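Local structure of triosephosphate isomerase (Toxoplasma gondii, 5UPR) at residues A[30-35]-A[252-257]; A[37-42]-A[256-261]; A[69-74]-A[98-103]. The protein probably interconverts D-glyceraldehyde 3-phosphate and dihydroxyacetone phosphate in glycolysis and gluconeogenesis, working as a homodimer of TIM barrels. All blocks are in the same frame, centred on the assembly; numbering follows the deposited sequence.

How the contacts relate
All three contacts belong to one eight-stranded parallel barrel. Contacts 1 and 2 are neighbours, with centres about 9 Å apart: both use helix 253-260, share S256 and I257, and meet where V255 packs on V37. They lay the last large barrel helix against the first, 22-34, and the loop after it, so an early and a late part of the chain meet where the ring of strands closes, between 10-15 and 242-245. Contact 3, between the end of strand 65-69 with its following loop and strand 97-100, falls along the chain inside the long loops those contacts close. Its centre lies about 24 Å from contact 1's and 25 Å from contact 2's, near the second subunit.

Contact 1 of 3, residues A[30-35]-A[252-257]; sequences DMLNSA and GDFVSI
With CG anti to the backbone N (chi1 -178°) and the next torsion extended, the selenomethionine M31 runs straight out from helix 22-34 toward helix 253-260, then bends at chi3 (76°) and turns its methyl CE aside. The selenium comes to rest against the backbone of G252, near its N and 3.7 Å from SE to CA. Beyond the bend, M31 CE lies 4.1 Å from V255 CG2, and M31 and V255 run alongside each other, pointing opposite ways. V255 also receives A35 from the end of the first segment: A35 CB sits equally far from both methyls, 4.0 Å from V255 CG1 and from V255 CG2, so it straddles the fork of the valine.

In the TIM barrel these are the first and last of the large outer helices, side by side in the ring that wraps the strands. The short segments 30-34 and 253-257 point broadly the same way, at 40° to each other, with axes 10.8 Å apart at closest approach. That spacing is filled by apolar side chains and the G252 backbone, with no hydrogen bond across.

Deeper in, L32 CD2 meets F254 at the ring edge, near the ring plane and 3.9 Å from CE2. M31 CE approaches the same ring obliquely, 4.3 Å from F254 CD2. Below the helices, L32 packs on V46 and F254 on V44 and V46 of strand 42-47, while F254 also reaches V245 of strand 242-245.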
loop_
_atom_site.group_PDB
_atom_site.type_symbol
_atom_site.label_atom_id
_atom_site.label_comp_id
_atom_site.label_asym_id
_atom_site.label_seq_id
_atom_site.Cartn_x
_atom_site.Cartn_y
_atom_site.Cartn_z
ATOM N N ASP A 30 -19.498 -8.770 10.971
ATOM C CA ASP A 30 -20.655 -9.336 11.697
ATOM C C ASP A 30 -20.529 -9.099 13.224
ATOM O O ASP A 30 -21.498 -8.777 13.893
ATOM C CB ASP A 30 -20.786 -10.834 11.456
ATOM C CG ASP A 30 -21.194 -11.193 9.984
ATOM O OD1 ASP A 30 -21.533 -10.293 9.177
ATOM O OD2 ASP A 30 -21.119 -12.377 9.605
HETATM N N MSE A 31 -19.331 -9.247 13.775
HETATM C CA MSE A 31 -19.109 -8.947 15.200
HETATM C C MSE A 31 -19.424 -7.501 15.485
HETATM O O MSE A 31 -20.055 -7.211 16.486
HETATM C CB MSE A 31 -17.649 -9.183 15.582
HETATM C CG MSE A 31 -17.329 -8.943 17.050
HETATM SE SE MSE A 31 -15.383 -8.833 17.162
HETATM C CE MSE A 31 -15.291 -7.036 16.443
ATOM N N LEU A 32 -18.994 -6.582 14.622
ATOM C CA LEU A 32 -19.204 -5.148 14.885
ATOM C C LEU A 32 -20.701 -4.791 14.756
ATOM O O LEU A 32 -21.229 -4.017 15.580
ATOM C CB LEU A 32 -18.360 -4.301 13.945
ATOM C CG LEU A 32 -16.826 -4.379 14.169
ATOM C CD1 LEU A 32 -16.114 -3.875 12.937
ATOM C CD2 LEU A 32 -16.363 -3.615 15.436
ATOM N N ASN A 33 -21.373 -5.393 13.747
ATOM C CA ASN A 33 -22.805 -5.166 13.525
ATOM C C ASN A 33 -23.702 -5.727 14.649
ATOM O O ASN A 33 -24.723 -5.139 14.944
ATOM C CB ASN A 33 -23.277 -5.771 12.186
ATOM C CG ASN A 33 -22.817 -4.970 10.973
ATOM O OD1 ASN A 33 -22.505 -3.788 11.067
ATOM N ND2 ASN A 33 -22.813 -5.601 9.834
ATOM N N SER A 34 -23.342 -6.853 15.245
ATOM C CA SER A 34 -24.155 -7.470 16.294
ATOM C C SER A 34 -23.674 -7.118 17.710
ATOM O O SER A 34 -24.243 -7.607 18.649
ATOM C CB SER A 34 -24.106 -8.994 16.206
ATOM O OG SER A 34 -24.113 -9.565 14.939
ATOM N N ALA A 35 -22.623 -6.301 17.870
ATOM C CA ALA A 35 -22.023 -6.122 19.214
ATOM C C ALA A 35 -23.096 -5.573 20.121
ATOM O O ALA A 35 -23.742 -4.591 19.767
ATOM C CB ALA A 35 -20.854 -5.155 19.175
ATOM N N GLY A 252 -13.025 -10.717 19.467
ATOM C CA GLY A 252 -14.090 -10.217 20.350
ATOM C C GLY A 252 -13.605 -9.286 21.448
ATOM O O GLY A 252 -14.381 -8.495 21.942
ATOM N N ASP A 253 -12.323 -9.350 21.805
ATOM C CA ASP A 253 -11.728 -8.478 22.812
ATOM C C ASP A 253 -11.848 -7.016 22.403
ATOM O O ASP A 253 -11.909 -6.137 23.252
ATOM C CB ASP A 253 -10.271 -8.890 23.094
ATOM C CG ASP A 253 -9.708 -8.241 24.398
ATOM O OD1 ASP A 253 -10.420 -8.280 25.414
ATOM O OD2 ASP A 253 -8.579 -7.757 24.461
ATOM N N PHE A 254 -11.907 -6.739 21.097
ATOM C CA PHE A 254 -12.055 -5.381 20.590
ATOM C C PHE A 254 -13.290 -4.727 21.147
ATOM O O PHE A 254 -13.239 -3.554 21.502
ATOM C CB PHE A 254 -12.113 -5.380 19.052
ATOM C CG PHE A 254 -12.053 -4.016 18.432
ATOM C CD1 PHE A 254 -10.926 -3.201 18.600
ATOM C CD2 PHE A 254 -13.065 -3.591 17.586
ATOM C CE1 PHE A 254 -10.835 -1.987 17.971
ATOM C CE2 PHE A 254 -13.002 -2.378 16.981
ATOM C CZ PHE A 254 -11.884 -1.555 17.154
ATOM N N VAL A 255 -14.387 -5.475 21.231
ATOM C CA VAL A 255 -15.641 -4.905 21.754
ATOM C C VAL A 255 -15.502 -4.556 23.263
ATOM O O VAL A 255 -16.048 -3.538 23.707
ATOM C CB VAL A 255 -16.828 -5.851 21.483
ATOM C CG1 VAL A 255 -18.124 -5.333 22.113
ATOM C CG2 VAL A 255 -17.039 -6.032 19.994
ATOM N N SER A 256 -14.796 -5.371 24.034
ATOM C CA SER A 256 -14.493 -5.005 25.433
ATOM C C SER A 256 -13.680 -3.721 25.542
ATOM O O SER A 256 -13.871 -2.976 26.483
ATOM C CB SER A 256 -13.726 -6.077 26.185
ATOM O OG SER A 256 -14.250 -7.356 25.918
ATOM N N ILE A 257 -12.759 -3.476 24.599
ATOM C CA ILE A 257 -11.924 -2.277 24.666
ATOM C C ILE A 257 -12.772 -1.054 24.372
ATOM O O ILE A 257 -12.642 -0.062 25.068
ATOM C CB ILE A 257 -10.691 -2.364 23.762
ATOM C CG1 ILE A 257 -9.752 -3.468 24.232
ATOM C CG2 ILE A 257 -9.924 -1.031 23.726
ATOM C CD1 ILE A 257 -8.745 -3.973 23.187
#

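Contact 2 of 3, residues A[37-42]-A[256-261]; sequences VSFEQV and SIIDAA
I258 is the main bump on helix 253-260 here, and the F39 ring provides the flat wall it presses on. Two carbons of the isoleucine do the touching: CG2 lies 3.9 Å from F39 CD1, while CD1 sits over one face of the ring, 4.0 Å from F39 CZ. F39 gets there by holding CG anti to its carbonyl carbon (chi1 -58°), which swings the ring end toward the helix. Next to it, V42 pushes CG2 up against the backbone where the helix runs out, 3.3 Å from A261 O and 4.1 Å from I258 O; its other methyl, CG1, looks at I258 CG2 from 4.4 Å. I258 is thus received between the phenyl ring and the valine.

The loop that supplies this hollow links helix 22-34 to strand 42-47 of the TIM barrel. It is shaped by an ST turn, in which S38 OG accepts from E40 N, and by a type I turn from F39 to V42. V12 of strand 10-15 lies beneath V42, I258 and A261, extending the apolar layer into the barrel wall.

At the more open end, V37 CG1 comes against the carboxylate of D259, 3.4 Å from OD1, the two side chains crossing at a slant. That same OD1 forms a salt bridge with K262, whose side chain also packs on V37.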
loop_
_atom_site.group_PDB
_atom_site.type_symbol
_atom_site.label_atom_id
_atom_site.label_comp_id
_atom_site.label_asym_id
_atom_site.label_seq_id
_atom_site.Cartn_x
_atom_site.Cartn_y
_atom_site.Cartn_z
ATOM N N VAL A 37 -23.168 -3.788 22.705
ATOM C CA VAL A 37 -22.634 -2.717 23.493
ATOM C C VAL A 37 -22.971 -1.514 22.628
ATOM O O VAL A 37 -22.952 -1.622 21.391
ATOM C CB VAL A 37 -21.096 -2.918 23.654
ATOM C CG1 VAL A 37 -20.298 -1.635 23.960
ATOM C CG2 VAL A 37 -20.837 -4.033 24.675
ATOM N N SER A 38 -23.355 -0.417 23.261
ATOM C CA SER A 38 -23.644 0.797 22.495
ATOM C C SER A 38 -22.332 1.465 22.171
ATOM O O SER A 38 -21.462 1.499 23.008
ATOM C CB SER A 38 -24.567 1.758 23.234
ATOM O OG SER A 38 -24.808 2.876 22.399
ATOM N N PHE A 39 -22.182 1.950 20.950
ATOM C CA PHE A 39 -21.030 2.738 20.550
ATOM C C PHE A 39 -21.407 4.220 20.549
ATOM O O PHE A 39 -20.663 5.041 19.986
ATOM C CB PHE A 39 -20.539 2.359 19.123
ATOM C CG PHE A 39 -20.148 0.898 18.926
ATOM C CD1 PHE A 39 -20.132 -0.059 19.948
ATOM C CD2 PHE A 39 -19.734 0.508 17.697
ATOM C CE1 PHE A 39 -19.764 -1.360 19.705
ATOM C CE2 PHE A 39 -19.388 -0.807 17.414
ATOM C CZ PHE A 39 -19.415 -1.748 18.415
ATOM N N GLU A 40 -22.509 4.622 21.173
ATOM C CA GLU A 40 -22.951 6.037 21.093
ATOM C C GLU A 40 -21.904 7.067 21.584
ATOM O O GLU A 40 -21.752 8.120 20.973
ATOM C CB GLU A 40 -24.287 6.252 21.814
ATOM C CG GLU A 40 -25.494 5.711 21.070
ATOM C CD GLU A 40 -25.949 6.592 19.914
ATOM O OE1 GLU A 40 -27.137 6.965 19.927
ATOM O OE2 GLU A 40 -25.143 6.915 18.994
ATOM N N GLN A 41 -21.177 6.750 22.647
ATOM C CA GLN A 41 -20.258 7.685 23.249
ATOM C C GLN A 41 -18.803 7.657 22.700
ATOM O O GLN A 41 -17.950 8.375 23.185
ATOM C CB GLN A 41 -20.189 7.395 24.757
ATOM C CG GLN A 41 -21.504 7.292 25.489
ATOM C CD GLN A 41 -21.268 7.557 26.976
ATOM O OE1 GLN A 41 -21.032 8.709 27.349
ATOM N NE2 GLN A 41 -21.270 6.497 27.822
ATOM N N VAL A 42 -18.545 6.827 21.686
ATOM C CA VAL A 42 -17.207 6.505 21.222
ATOM C C VAL A 42 -17.181 6.533 19.689
ATOM O O VAL A 42 -18.039 5.934 19.028
ATOM C CB VAL A 42 -16.830 5.104 21.737
ATOM C CG1 VAL A 42 -15.464 4.701 21.229
ATOM C CG2 VAL A 42 -16.861 5.051 23.275
ATOM N N SER A 256 -14.796 -5.371 24.034
ATOM C CA SER A 256 -14.493 -5.005 25.433
ATOM C C SER A 256 -13.680 -3.721 25.542
ATOM O O SER A 256 -13.871 -2.976 26.483
ATOM C CB SER A 256 -13.726 -6.077 26.185
ATOM O OG SER A 256 -14.250 -7.356 25.918
ATOM N N ILE A 257 -12.759 -3.476 24.599
ATOM C CA ILE A 257 -11.924 -2.277 24.666
ATOM C C ILE A 257 -12.772 -1.054 24.372
ATOM O O ILE A 257 -12.642 -0.062 25.068
ATOM C CB ILE A 257 -10.691 -2.364 23.762
ATOM C CG1 ILE A 257 -9.752 -3.468 24.232
ATOM C CG2 ILE A 257 -9.924 -1.031 23.726
ATOM C CD1 ILE A 257 -8.745 -3.973 23.187
ATOM N N ILE A 258 -13.664 -1.143 23.380
ATOM C CA ILE A 258 -14.598 -0.063 23.068
ATOM C C ILE A 258 -15.416 0.290 24.298
ATOM O O ILE A 258 -15.536 1.462 24.667
ATOM C CB ILE A 258 -15.569 -0.430 21.891
ATOM C CG1 ILE A 258 -14.815 -0.550 20.568
ATOM C CG2 ILE A 258 -16.730 0.568 21.784
ATOM C CD1 ILE A 258 -15.586 -1.312 19.487
ATOM N N ASP A 259 -15.956 -0.733 24.943
ATOM C CA ASP A 259 -16.709 -0.537 26.186
ATOM C C ASP A 259 -15.909 0.149 27.317
ATOM O O ASP A 259 -16.437 0.891 28.071
ATOM C CB ASP A 259 -17.262 -1.866 26.638
ATOM C CG ASP A 259 -18.462 -1.694 27.538
ATOM O OD1 ASP A 259 -19.411 -0.915 27.210
ATOM O OD2 ASP A 259 -18.444 -2.349 28.583
ATOM N N ALA A 260 -14.620 -0.109 27.402
ATOM C CA ALA A 260 -13.741 0.572 28.379
ATOM C C ALA A 260 -13.531 2.067 28.136
ATOM O O ALA A 260 -13.269 2.787 29.072
ATOM C CB ALA A 260 -12.388 -0.099 28.453
ATOM N N ALA A 261 -13.594 2.514 26.876
ATOM C CA ALA A 261 -13.435 3.920 26.536
ATOM C C ALA A 261 -14.741 4.812 26.753
ATOM O O ALA A 261 -15.076 5.672 25.980
ATOM C CB ALA A 261 -12.932 4.040 25.121
#

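Contact 3 of 3, residues A[69-74]-A[98-103]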
loop_
_atom_site.group_PDB
_atom_site.type_symbol
_atom_site.label_atom_id
_atom_site.label_comp_id
_atom_site.label_asym_id
_atom_site.label_seq_id
_atom_site.Cartn_x
_atom_site.Cartn_y
_atom_site.Cartn_z
ATOM N N ALA A 69 -7.832 3.486 5.879
ATOM C CA ALA A 69 -6.708 2.788 5.305
ATOM C C ALA A 69 -5.555 2.815 6.297
ATOM O O ALA A 69 -5.457 3.729 7.120
ATOM C CB ALA A 69 -6.295 3.461 3.958
ATOM N N GLN A 70 -4.627 1.853 6.164
ATOM C CA GLN A 70 -3.437 1.726 7.039
ATOM C C GLN A 70 -2.235 2.597 6.641
ATOM O O GLN A 70 -1.201 2.553 7.361
ATOM C CB GLN A 70 -3.004 0.243 7.082
ATOM C CG GLN A 70 -3.991 -0.684 7.791
ATOM C CD GLN A 70 -3.564 -2.165 7.764
ATOM O OE1 GLN A 70 -2.351 -2.482 7.536
ATOM N NE2 GLN A 70 -4.528 -3.074 8.027
ATOM N N ASP A 71 -2.348 3.338 5.515
ATOM C CA ASP A 71 -1.266 4.196 5.007
ATOM C C ASP A 71 -1.910 5.017 3.920
ATOM O O ASP A 71 -3.030 4.716 3.471
ATOM C CB ASP A 71 -0.140 3.355 4.412
ATOM C CG ASP A 71 1.112 4.156 3.990
ATOM O OD1 ASP A 71 1.415 5.248 4.509
ATOM O OD2 ASP A 71 1.790 3.656 3.047
ATOM N N SER A 72 -1.210 6.085 3.534
ATOM C CA SER A 72 -1.659 6.987 2.467
ATOM C C SER A 72 -0.414 7.615 1.821
ATOM O O SER A 72 0.539 7.883 2.541
ATOM C CB SER A 72 -2.487 8.049 3.198
ATOM O OG SER A 72 -3.124 8.782 2.283
ATOM N N SER A 73 -0.379 7.770 0.493
ATOM C CA SER A 73 0.843 8.142 -0.196
ATOM C C SER A 73 1.308 9.611 0.106
ATOM O O SER A 73 0.497 10.522 0.413
ATOM C CB SER A 73 0.630 7.966 -1.690
ATOM O OG SER A 73 1.847 8.138 -2.392
ATOM N N THR A 74 2.631 9.821 0.002
ATOM C CA THR A 74 3.188 11.139 -0.125
ATOM C C THR A 74 2.657 11.874 -1.366
ATOM O O THR A 74 2.699 13.086 -1.432
ATOM C CB THR A 74 4.727 11.146 -0.253
ATOM O OG1 THR A 74 5.130 10.298 -1.335
ATOM C CG2 THR A 74 5.343 10.665 0.972
ATOM N N VAL A 98 -7.306 7.742 7.684
ATOM C CA VAL A 98 -6.067 7.043 7.417
ATOM C C VAL A 98 -5.178 6.973 8.678
ATOM O O VAL A 98 -5.171 7.921 9.470
ATOM C CB VAL A 98 -5.247 7.697 6.299
ATOM C CG1 VAL A 98 -6.001 7.490 4.997
ATOM C CG2 VAL A 98 -4.926 9.171 6.536
ATOM N N VAL A 99 -4.425 5.876 8.792
ATOM C CA VAL A 99 -3.363 5.730 9.779
ATOM C C VAL A 99 -2.054 6.121 9.142
ATOM O O VAL A 99 -1.715 5.608 8.047
ATOM C CB VAL A 99 -3.274 4.275 10.266
ATOM C CG1 VAL A 99 -2.161 4.109 11.306
ATOM C CG2 VAL A 99 -4.669 3.772 10.817
ATOM N N LEU A 100 -1.307 7.046 9.781
ATOM C CA LEU A 100 -0.010 7.491 9.225
ATOM C C LEU A 100 1.072 7.457 10.262
ATOM O O LEU A 100 0.826 7.751 11.464
ATOM C CB LEU A 100 -0.178 8.912 8.684
ATOM C CG LEU A 100 -0.946 9.000 7.352
ATOM C CD1 LEU A 100 -1.065 10.439 6.858
ATOM C CD2 LEU A 100 -0.238 8.176 6.286
ATOM N N GLY A 101 2.271 7.141 9.831
ATOM C CA GLY A 101 3.409 7.032 10.705
ATOM C C GLY A 101 3.491 5.943 11.752
ATOM O O GLY A 101 4.226 6.073 12.719
ATOM N N HIS A 102 2.780 4.834 11.526
ATOM C CA HIS A 102 2.922 3.688 12.377
ATOM C C HIS A 102 4.390 3.308 12.515
ATOM O O HIS A 102 5.123 3.330 11.496
ATOM C CB HIS A 102 2.102 2.502 11.873
ATOM C CG HIS A 102 1.856 1.469 12.929
ATOM N ND1 HIS A 102 2.764 0.506 13.235
ATOM C CD2 HIS A 102 0.840 1.332 13.812
ATOM C CE1 HIS A 102 2.291 -0.215 14.235
ATOM N NE2 HIS A 102 1.123 0.262 14.606
ATOM N N SER A 103 4.795 2.890 13.689
ATOM C CA SER A 103 6.226 2.535 13.886
ATOM C C SER A 103 6.713 1.427 12.953
ATOM O O SER A 103 7.896 1.407 12.566
ATOM C CB SER A 103 6.590 2.140 15.340
ATOM O OG SER A 103 5.712 1.145 15.697
HETATM O O HOH W 1 1.025 4.069 9.006
HETATM O O HOH W 2 2.353 5.763 7.082
#
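This is a parallel strand pairing in the barrel wall, made where strand 65-69 gives way to its following loop beside strand 97-100. A69 bridges V98, and V99 N donates to A69 O at 2.9 Å with an N-H...O angle of 163°. A69 O also takes a CA-H...O contact from V98 CA, and V99 O one from D71 CA, each 3.4 Å. Beyond that the two backbones part, and water takes over: water 1 accepts from H102 N and probably donates to Q70 O, water 2 from G101 N and probably to D71 OD1.

These are the third and fourth strands of the TIM barrel, whose C-terminal ends run into the loops that carry the active site in this family. H102 occupies the N-cap position, its ND1 accepting from E104 N. Q70 reaches G83 of the second subunit through OE1.

V98 CG1 packs 4.0 Å from S72 CB. With CG anti to its carbonyl carbon (chi1 -75°), L100 brings CD2 within 3.6 Å of the buried S72 N, which has no polar partner. The D71 and L100 side chains cross at about a right angle; salt bridges hold D71, OD1 to K123 and OD2 to R105.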